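Glutathione transferase (Phanerochaete chrysosporium, PDB 4F0C) probably conjugates or reduces substrates with glutathione, as a dimeric Ure2p-class transferase of a wood-degrading fungus, and binds oxidized glutathione. Local coordinates at residues A[24-30]-A[81-86]; A[102-106]-A[167-173]. One frame throughout, in Å; residues are numbered along the deposited sequence. Where two conformers were deposited one is given.

Contact 1 of 2, residues A[24-30]-A[81-86]; sequences LLRELGL and IVEKYD
Ile81 is wedged among four leucines of segment 24-30. The contact is almost wholly apolar. Leu24 meets Ile81 tip to tip, its CD2 lying 3.7 Å from Ile81 CG2. The same methyl reaches Val82 CG1, at 4.0 Å, with the two side chains at about a right angle. Leu24 CG stands anti to the backbone N (chi1 175°), which carries CD2 out to both partners. Ile81 CD1 takes Leu25 CD2 at 3.7 Å, while CG2 also receives Leu28 CD1 and Leu30 CD1. Cutting Leu24 back to an alanine is likely to open a gap beside Ile81 CG2 and Val82 CG1.

Polar atoms lie at the C-terminal end. Leu28 CD2 rests against Tyr85 O and Asp86 OD1, each at 3.8 Å. The carboxylate of Asp86 is held by Ser92 and by the backbone N atoms of Lys90 and Phe91. Tyr85 gives its CB to Leu30 CD1, and its hydroxyl bonds to Asp63.

Gly29, with positive phi, closes helix 18-28 in a Schellman motif and turns the chain back so that Leu30 joins the contact. Segments 24-28 and 81-85 run in the same general direction, 25° apart, in the thioredoxin-like N-terminal domain. Leu25 also touches strand 32-36, and Leu24 and Val82 touch helix 168-172.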
ATOM      1  N   LEU A  24     -11.680  11.382  -8.552  1.00  8.19           N
ATOM      2  CA  LEU A  24     -12.831  11.174  -7.664  1.00  9.29           C
ATOM      3  C   LEU A  24     -13.569  12.468  -7.354  1.00 12.60           C
ATOM      4  O   LEU A  24     -14.800  12.500  -7.344  1.00 10.38           O
ATOM      5  CB  LEU A  24     -12.423  10.450  -6.359  1.00  7.99           C
ATOM      6  CG  LEU A  24     -13.573  10.320  -5.329  1.00  8.25           C
ATOM      7  CD1 LEU A  24     -14.680   9.431  -5.924  1.00 10.67           C
ATOM      8  CD2 LEU A  24     -13.016   9.672  -4.066  1.00  8.17           C
ATOM      9  N   LEU A  25     -12.819  13.539  -7.100  1.00 11.02           N
ATOM     10  CA  LEU A  25     -13.460  14.824  -6.798  1.00 10.61           C
ATOM     11  C   LEU A  25     -14.302  15.293  -7.999  1.00 11.52           C
ATOM     12  O   LEU A  25     -15.414  15.797  -7.821  1.00 12.73           O
ATOM     13  CB  LEU A  25     -12.413  15.883  -6.435  1.00  9.26           C
ATOM     14  CG  LEU A  25     -11.702  15.675  -5.085  1.00 11.02           C
ATOM     15  CD1 LEU A  25     -10.539  16.650  -4.974  1.00 15.95           C
ATOM     16  CD2 LEU A  25     -12.652  15.859  -3.906  1.00 14.00           C
ATOM     17  N   ARG A  26     -13.769  15.121  -9.214  1.00 14.15           N
ATOM     18  CA  ARG A  26     -14.535  15.491 -10.416  1.00 14.59           C
ATOM     19  C   ARG A  26     -15.773  14.613 -10.584  1.00 14.56           C
ATOM     20  O   ARG A  26     -16.830  15.116 -10.936  1.00 14.46           O
ATOM     21  CB  ARG A  26     -13.676  15.432 -11.682  1.00 11.32           C
ATOM     22  CG  ARG A  26     -12.573  16.478 -11.720  1.00 14.30           C
ATOM     23  CD  ARG A  26     -11.738  16.466 -13.035  1.00 15.53           C
ATOM     24  NE  ARG A  26     -10.520  17.222 -12.762  1.00 15.32           N
ATOM     25  CZ  ARG A  26     -10.404  18.541 -12.865  1.00 21.58           C
ATOM     26  NH1 ARG A  26     -11.401  19.280 -13.346  1.00 17.21           N
ATOM     27  NH2 ARG A  26      -9.261  19.118 -12.507  1.00 17.98           N
ATOM     28  N   GLU A  27     -15.626  13.303 -10.362  1.00 13.42           N
ATOM     29  CA  GLU A  27     -16.762  12.364 -10.463  1.00 14.95           C
ATOM     30  C   GLU A  27     -17.904  12.768  -9.529  1.00 16.40           C
ATOM     31  O   GLU A  27     -19.078  12.676  -9.890  1.00 15.86           O
ATOM     32  CB  GLU A  27     -16.327  10.920 -10.110  1.00 11.93           C
ATOM     33  CG  GLU A  27     -15.469  10.228 -11.172  1.00 12.09           C
ATOM     34  CD  GLU A  27     -16.274   9.678 -12.365  1.00 17.53           C
ATOM     35  OE1 GLU A  27     -17.412  10.112 -12.604  1.00 14.85           O
ATOM     36  OE2 GLU A  27     -15.755   8.789 -13.065  1.00 22.68           O
ATOM     37  N   LEU A  28     -17.553  13.206  -8.325  1.00 12.68           N
ATOM     38  CA  LEU A  28     -18.560  13.580  -7.323  1.00 11.96           C
ATOM     39  C   LEU A  28     -19.016  15.030  -7.430  1.00 13.55           C
ATOM     40  O   LEU A  28     -19.916  15.446  -6.705  1.00 17.57           O
ATOM     41  CB  LEU A  28     -18.046  13.297  -5.891  1.00 11.66           C
ATOM     42  CG  LEU A  28     -18.121  11.817  -5.493  1.00 13.89           C
ATOM     43  CD1 LEU A  28     -17.241  11.498  -4.249  1.00 13.69           C
ATOM     44  CD2 LEU A  28     -19.584  11.401  -5.267  1.00 13.71           C
ATOM     45  N   GLY A  29     -18.392  15.804  -8.313  1.00 12.85           N
ATOM     46  CA  GLY A  29     -18.797  17.190  -8.497  1.00 16.97           C
ATOM     47  C   GLY A  29     -18.412  18.089  -7.320  1.00 21.28           C
ATOM     48  O   GLY A  29     -19.028  19.125  -7.100  1.00 15.95           O
ATOM     49  N   LEU A  30     -17.391  17.692  -6.570  1.00 16.56           N
ATOM     50  CA  LEU A  30     -16.960  18.427  -5.371  1.00 17.71           C
ATOM     51  C   LEU A  30     -16.023  19.588  -5.722  1.00 14.84           C
ATOM     52  O   LEU A  30     -15.277  19.513  -6.695  1.00 17.34           O
ATOM     53  CB  LEU A  30     -16.258  17.458  -4.410  1.00 13.19           C
ATOM     54  CG  LEU A  30     -17.197  16.413  -3.774  1.00 13.56           C
ATOM     55  CD1 LEU A  30     -16.449  15.215  -3.124  1.00 14.05           C
ATOM     56  CD2 LEU A  30     -18.117  17.099  -2.754  1.00 18.14           C
ATOM     57  N   ILE A  81     -13.022  10.583   1.227  1.00  8.08           N
ATOM     58  CA  ILE A  81     -13.999  11.284   0.407  1.00 10.62           C
ATOM     59  C   ILE A  81     -15.295  10.479   0.245  1.00 11.72           C
ATOM     60  O   ILE A  81     -16.409  11.034   0.376  1.00 10.00           O
ATOM     61  CB  ILE A  81     -13.417  11.645  -0.962  1.00 10.84           C
ATOM     62  CG1 ILE A  81     -12.312  12.692  -0.786  1.00 12.10           C
ATOM     63  CG2 ILE A  81     -14.537  12.228  -1.885  1.00 11.67           C
ATOM     64  CD1 ILE A  81     -11.468  12.915  -2.031  1.00 12.56           C
ATOM     65  N   VAL A  82     -15.188   9.181  -0.046  1.00  8.46           N
ATOM     66  CA  VAL A  82     -16.433   8.413  -0.211  1.00 11.94           C
ATOM     67  C   VAL A  82     -17.170   8.160   1.106  1.00 12.84           C
ATOM     68  O   VAL A  82     -18.411   8.114   1.117  1.00 10.29           O
ATOM     69  CB  VAL A  82     -16.292   7.084  -1.016  1.00 11.29           C
ATOM     70  CG1 VAL A  82     -15.820   7.380  -2.453  1.00 11.77           C
ATOM     71  CG2 VAL A  82     -15.370   6.072  -0.303  1.00 11.59           C
ATOM     72  N   GLU A  83     -16.447   7.970   2.206  0.53  9.15           N
ATOM     73  CA  GLU A  83     -17.140   7.810   3.478  0.53 11.29           C
ATOM     74  C   GLU A  83     -17.988   9.043   3.812  0.53 11.44           C
ATOM     75  O   GLU A  83     -19.151   8.938   4.241  0.53  9.72           O
ATOM     76  CB  GLU A  83     -16.142   7.486   4.598  0.53 13.69           C
ATOM     77  CG  GLU A  83     -15.703   6.023   4.561  0.53 20.82           C
ATOM     78  CD  GLU A  83     -16.797   5.077   5.062  0.53 25.71           C
ATOM     79  OE1 GLU A  83     -16.746   3.872   4.742  0.53 32.78           O
ATOM     80  OE2 GLU A  83     -17.703   5.541   5.784  0.53 32.67           O
ATOM     81  N   LYS A  84     -17.425  10.221   3.590  1.00 10.97           N
ATOM     82  CA  LYS A  84     -18.109  11.428   4.040  1.00 14.09           C
ATOM     83  C   LYS A  84     -18.988  12.102   2.997  1.00 15.91           C
ATOM     84  O   LYS A  84     -19.907  12.826   3.356  1.00 14.53           O
ATOM     85  CB  LYS A  84     -17.096  12.447   4.610  1.00 16.26           C
ATOM     86  CG  LYS A  84     -16.659  12.100   6.032  1.00 19.81           C
ATOM     87  CD  LYS A  84     -15.878  13.232   6.737  1.00 24.73           C
ATOM     88  CE  LYS A  84     -16.607  14.563   6.821  1.00 20.50           C
ATOM     89  NZ  LYS A  84     -17.724  14.644   7.819  1.00 23.14           N
ATOM     90  N   TYR A  85     -18.698  11.878   1.717  1.00 11.46           N
ATOM     91  CA  TYR A  85     -19.311  12.663   0.645  1.00 12.46           C
ATOM     92  C   TYR A  85     -19.814  11.820  -0.545  1.00 12.53           C
ATOM     93  O   TYR A  85     -20.054  12.353  -1.635  1.00 14.79           O
ATOM     94  CB  TYR A  85     -18.342  13.742   0.139  1.00 12.93           C
ATOM     95  CG  TYR A  85     -17.860  14.661   1.257  1.00 10.87           C
ATOM     96  CD1 TYR A  85     -18.745  15.556   1.869  1.00 13.61           C
ATOM     97  CD2 TYR A  85     -16.544  14.587   1.731  1.00 12.03           C
ATOM     98  CE1 TYR A  85     -18.322  16.379   2.898  1.00 16.10           C
ATOM     99  CE2 TYR A  85     -16.102  15.421   2.755  1.00 11.99           C
ATOM    100  CZ  TYR A  85     -17.010  16.305   3.356  1.00 15.62           C
ATOM    101  OH  TYR A  85     -16.610  17.157   4.382  1.00 15.61           O
ATOM    102  N   ASP A  86     -20.045  10.540  -0.301  1.00 10.26           N
ATOM    103  CA  ASP A  86     -20.703   9.685  -1.295  1.00 10.46           C
ATOM    104  C   ASP A  86     -21.876   8.934  -0.652  1.00 12.53           C
ATOM    105  O   ASP A  86     -21.870   7.684  -0.579  1.00 15.06           O
ATOM    106  CB  ASP A  86     -19.664   8.710  -1.924  1.00 10.66           C
ATOM    107  CG  ASP A  86     -20.249   7.883  -3.077  1.00 10.96           C
ATOM    108  OD1 ASP A  86     -21.243   8.340  -3.712  1.00 11.87           O
ATOM    109  OD2 ASP A  86     -19.683   6.809  -3.374  1.00 10.21           O
TER

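Contact 2 of 2, residues A[102-106]-A[167-173]; sequences MTQWL and TIADISF. With SO4 (sulfate ion), chain C.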
ATOM      1  N   MET A 102     -13.559  -3.975  -1.048  1.00  7.40           N
ATOM      2  CA  MET A 102     -13.120  -2.753  -1.743  1.00  8.74           C
ATOM      3  C   MET A 102     -11.778  -2.274  -1.154  1.00  8.80           C
ATOM      4  O   MET A 102     -10.864  -1.843  -1.877  1.00  8.23           O
ATOM      5  CB  MET A 102     -14.198  -1.670  -1.656  1.00 10.91           C
ATOM      6  CG  MET A 102     -13.910  -0.432  -2.529  1.00 10.23           C
ATOM      7  SD  MET A 102     -15.183   0.838  -2.382  1.00 11.76           S
ATOM      8  CE  MET A 102     -14.823   1.494  -0.746  1.00 12.47           C
ATOM      9  N   THR A 103     -11.666  -2.359   0.167  1.00  8.37           N
ATOM     10  CA  THR A 103     -10.426  -1.988   0.859  1.00  8.05           C
ATOM     11  C   THR A 103      -9.248  -2.901   0.490  1.00  8.16           C
ATOM     12  O   THR A 103      -8.119  -2.437   0.291  1.00  9.43           O
ATOM     13  CB  THR A 103     -10.659  -1.918   2.376  1.00 15.70           C
ATOM     14  OG1 THR A 103     -11.540  -0.834   2.621  1.00 16.33           O
ATOM     15  CG2 THR A 103      -9.368  -1.655   3.158  1.00 12.40           C
ATOM     16  N   GLN A 104      -9.515  -4.196   0.409  1.00  7.54           N
ATOM     17  CA  GLN A 104      -8.504  -5.150  -0.046  1.00  7.73           C
ATOM     18  C   GLN A 104      -7.936  -4.751  -1.422  1.00  9.09           C
ATOM     19  O   GLN A 104      -6.733  -4.718  -1.610  1.00  8.32           O
ATOM     20  CB  GLN A 104      -9.150  -6.525  -0.158  1.00  6.47           C
ATOM     21  CG  GLN A 104      -8.279  -7.630  -0.810  1.00  5.57           C
ATOM     22  CD  GLN A 104      -9.135  -8.811  -1.193  1.00  8.81           C
ATOM     23  OE1 GLN A 104      -9.312  -9.743  -0.401  1.00  8.32           O
ATOM     24  NE2 GLN A 104      -9.736  -8.753  -2.421  1.00  9.43           N
ATOM     25  N   TRP A 105      -8.817  -4.466  -2.387  1.00  9.25           N
ATOM     26  CA  TRP A 105      -8.359  -4.060  -3.708  1.00  9.63           C
ATOM     27  C   TRP A 105      -7.591  -2.739  -3.662  1.00 11.69           C
ATOM     28  O   TRP A 105      -6.627  -2.571  -4.404  1.00  9.19           O
ATOM     29  CB  TRP A 105      -9.523  -4.012  -4.707  1.00  6.32           C
ATOM     30  CG  TRP A 105      -9.872  -5.430  -5.151  1.00  6.96           C
ATOM     31  CD1 TRP A 105     -10.896  -6.205  -4.689  1.00  9.10           C
ATOM     32  CD2 TRP A 105      -9.141  -6.225  -6.086  1.00 11.66           C
ATOM     33  NE1 TRP A 105     -10.869  -7.443  -5.309  1.00 11.27           N
ATOM     34  CE2 TRP A 105      -9.792  -7.476  -6.168  1.00 13.38           C
ATOM     35  CE3 TRP A 105      -8.007  -5.982  -6.889  1.00 10.67           C
ATOM     36  CZ2 TRP A 105      -9.349  -8.504  -7.025  1.00  7.87           C
ATOM     37  CZ3 TRP A 105      -7.547  -7.017  -7.742  1.00 10.70           C
ATOM     38  CH2 TRP A 105      -8.213  -8.263  -7.778  1.00  8.80           C
ATOM     39  N   LEU A 106      -8.015  -1.807  -2.811  1.00  7.34           N
ATOM     40  CA  LEU A 106      -7.248  -0.560  -2.630  1.00  7.49           C
ATOM     41  C   LEU A 106      -5.837  -0.840  -2.088  1.00  8.99           C
ATOM     42  O   LEU A 106      -4.848  -0.241  -2.542  1.00  6.92           O
ATOM     43  CB  LEU A 106      -7.978   0.442  -1.712  1.00  6.48           C
ATOM     44  CG  LEU A 106      -9.239   1.034  -2.345  1.00  9.57           C
ATOM     45  CD1 LEU A 106     -10.143   1.706  -1.271  1.00  9.58           C
ATOM     46  CD2 LEU A 106      -8.811   2.053  -3.403  1.00  5.93           C
ATOM     47  N   THR A 167     -16.372   1.446  -8.437  1.00 10.14           N
ATOM     48  CA  THR A 167     -16.035   2.069  -7.137  1.00  9.15           C
ATOM     49  C   THR A 167     -14.632   2.697  -7.169  1.00  9.37           C
ATOM     50  O   THR A 167     -13.916   2.607  -8.175  1.00 10.31           O
ATOM     51  CB  THR A 167     -16.025   1.043  -5.971  1.00  7.83           C
ATOM     52  OG1 THR A 167     -14.957   0.096  -6.173  1.00 10.14           O
ATOM     53  CG2 THR A 167     -17.374   0.290  -5.889  1.00  8.50           C
ATOM     54  N   ILE A 168     -14.231   3.316  -6.066  1.00 10.89           N
ATOM     55  CA  ILE A 168     -12.882   3.844  -5.972  1.00 13.34           C
ATOM     56  C   ILE A 168     -11.828   2.732  -6.094  1.00  7.94           C
ATOM     57  O   ILE A 168     -10.682   3.035  -6.411  1.00  7.98           O
ATOM     58  CB  ILE A 168     -12.662   4.672  -4.679  1.00  6.25           C
ATOM     59  CG1 ILE A 168     -13.165   3.893  -3.433  1.00  8.57           C
ATOM     60  CG2 ILE A 168     -13.406   6.015  -4.822  1.00  7.19           C
ATOM     61  CD1 ILE A 168     -12.581   4.461  -2.089  1.00  8.33           C
ATOM     62  N   ALA A 169     -12.206   1.467  -5.868  1.00  8.05           N
ATOM     63  CA  ALA A 169     -11.216   0.395  -6.102  1.00  8.23           C
ATOM     64  C   ALA A 169     -10.781   0.437  -7.562  1.00 14.09           C
ATOM     65  O   ALA A 169      -9.589   0.422  -7.839  1.00  9.85           O
ATOM     66  CB  ALA A 169     -11.733  -0.992  -5.735  1.00  7.51           C
ATOM     67  N   ASP A 170     -11.731   0.532  -8.495  1.00  9.06           N
ATOM     68  CA  ASP A 170     -11.373   0.595  -9.917  1.00  7.61           C
ATOM     69  C   ASP A 170     -10.647   1.885 -10.226  1.00 11.15           C
ATOM     70  O   ASP A 170      -9.619   1.886 -10.924  1.00  9.02           O
ATOM     71  CB  ASP A 170     -12.628   0.485 -10.812  1.00 10.20           C
ATOM     72  CG  ASP A 170     -13.504  -0.700 -10.428  1.00 10.52           C
ATOM     73  OD1 ASP A 170     -13.179  -1.825 -10.869  1.00  9.63           O
ATOM     74  OD2 ASP A 170     -14.470  -0.507  -9.649  1.00 10.18           O
ATOM     75  N   ILE A 171     -11.178   2.994  -9.702  1.00  9.36           N
ATOM     76  CA  ILE A 171     -10.639   4.299 -10.075  1.00 13.17           C
ATOM     77  C   ILE A 171      -9.179   4.417  -9.640  1.00 10.18           C
ATOM     78  O   ILE A 171      -8.358   5.014 -10.346  1.00 11.13           O
ATOM     79  CB  ILE A 171     -11.475   5.453  -9.471  1.00 14.00           C
ATOM     80  CG1 ILE A 171     -12.901   5.432 -10.063  1.00 13.62           C
ATOM     81  CG2 ILE A 171     -10.807   6.828  -9.724  1.00 16.27           C
ATOM     82  CD1 ILE A 171     -13.849   6.420  -9.339  1.00 13.48           C
ATOM     83  N   SER A 172      -8.857   3.811  -8.498  1.00  8.11           N
ATOM     84  CA  SER A 172      -7.522   3.939  -7.913  1.00 10.35           C
ATOM     85  C   SER A 172      -6.418   3.405  -8.826  1.00 10.47           C
ATOM     86  O   SER A 172      -5.278   3.844  -8.721  1.00  8.38           O
ATOM     87  CB  SER A 172      -7.462   3.229  -6.534  1.00 11.42           C
ATOM     88  OG  SER A 172      -7.414   1.817  -6.732  1.00 11.20           O
ATOM     89  N   PHE A 173      -6.758   2.486  -9.737  1.00  8.19           N
ATOM     90  CA  PHE A 173      -5.770   1.872 -10.633  1.00  7.98           C
ATOM     91  C   PHE A 173      -5.524   2.651 -11.917  1.00 10.67           C
ATOM     92  O   PHE A 173      -4.557   2.365 -12.643  1.00 10.06           O
ATOM     93  CB  PHE A 173      -6.214   0.452 -11.073  1.00  7.04           C
ATOM     94  CG  PHE A 173      -6.042  -0.606 -10.022  1.00  7.92           C
ATOM     95  CD1 PHE A 173      -4.911  -1.403 -10.007  1.00  8.48           C
ATOM     96  CD2 PHE A 173      -7.033  -0.842  -9.075  1.00  9.02           C
ATOM     97  CE1 PHE A 173      -4.756  -2.395  -9.037  1.00  8.54           C
ATOM     98  CE2 PHE A 173      -6.886  -1.823  -8.109  1.00  7.94           C
ATOM     99  CZ  PHE A 173      -5.745  -2.623  -8.099  1.00  8.91           C
TER
HETATM  100  S   SO4 C 302     -11.905 -11.065  -4.627  1.00 21.60           S
HETATM  101  O1  SO4 C 302     -10.569 -11.002  -4.017  1.00 16.71           O
HETATM  102  O2  SO4 C 302     -12.888 -11.488  -3.652  1.00 30.98           O
HETATM  103  O3  SO4 C 302     -12.452  -9.752  -5.040  1.00 14.20           O
HETATM  104  O4  SO4 C 302     -11.799 -11.935  -5.763  1.00 27.88           O
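This is a buried helix-to-helix contact in the all-helical C-terminal domain of the GST fold. The short helix 168-172, opened by a capping box, packs along helix 96-126. The two short segments run nearly parallel, 10° apart, and their axes come within 8.9 Å.

Thr167 and Asp170 form the capping box. Ala169 N donates to Thr167 OG1, a bent bond of 140°. Thr167 N donates to the anti lone pair of Asp170 OD2 at 3.0 Å, nearly straight. Asp170 OD1 is bonded to Trp203 and Leu161, so both oxygens of this buried carboxylate are engaged. An N-terminal capping box here is a known feature of the GST fold.

Met102 lies across the cap. Its chain is extended to SD and bent at chi3 (73°), which turns CE toward Ile168. SD sits 3.7 Å from Thr167 CB. The small Ala169 CB fits between Met102 CG and Trp105 CB. Leu106 brings CD1 to Ile168 CD1 and CD2 to Ser172 CB, the latter at 3.6 Å. Ser172 OG donates to Ala169 O, within its own helix. Phe173 places its CZ at the edge of the Trp105 ring.

Trp105 also meets the second subunit: its ring and that of Trp72 there lie edge-to-face. A sulfate, probably from the crystallisation liquor, is bonded by Gln104 NE2, by Arg158 and by Trp72 of the second subunit. Trp105 NE1 donates to its O3, which lies in the plane of the indole, at 2.8 Å and nearly straight.

How the contacts relate
Both contacts are buried, but contact 2 is nearer the centre of the chain. Contact 1 joins two helices of the N-terminal domain, whereas contact 2 joins two of the C-terminal domain. They meet at Ile168, whose CG2 packs on Val82 CG1 at 3.6 Å and on Leu24 CD2, making one apolar layer across the domain interface. Helix 74-85 leads along the chain to helix 96-126. Contact 1 relies on aliphatic branches, with partly exposed residues at its end. Contact 2 adds aromatic rings, a sulfur and a polar helix cap. Both touch the second subunit, contact 1 through Glu83 and Lys84, contact 2 also through its aromatic and amide groups.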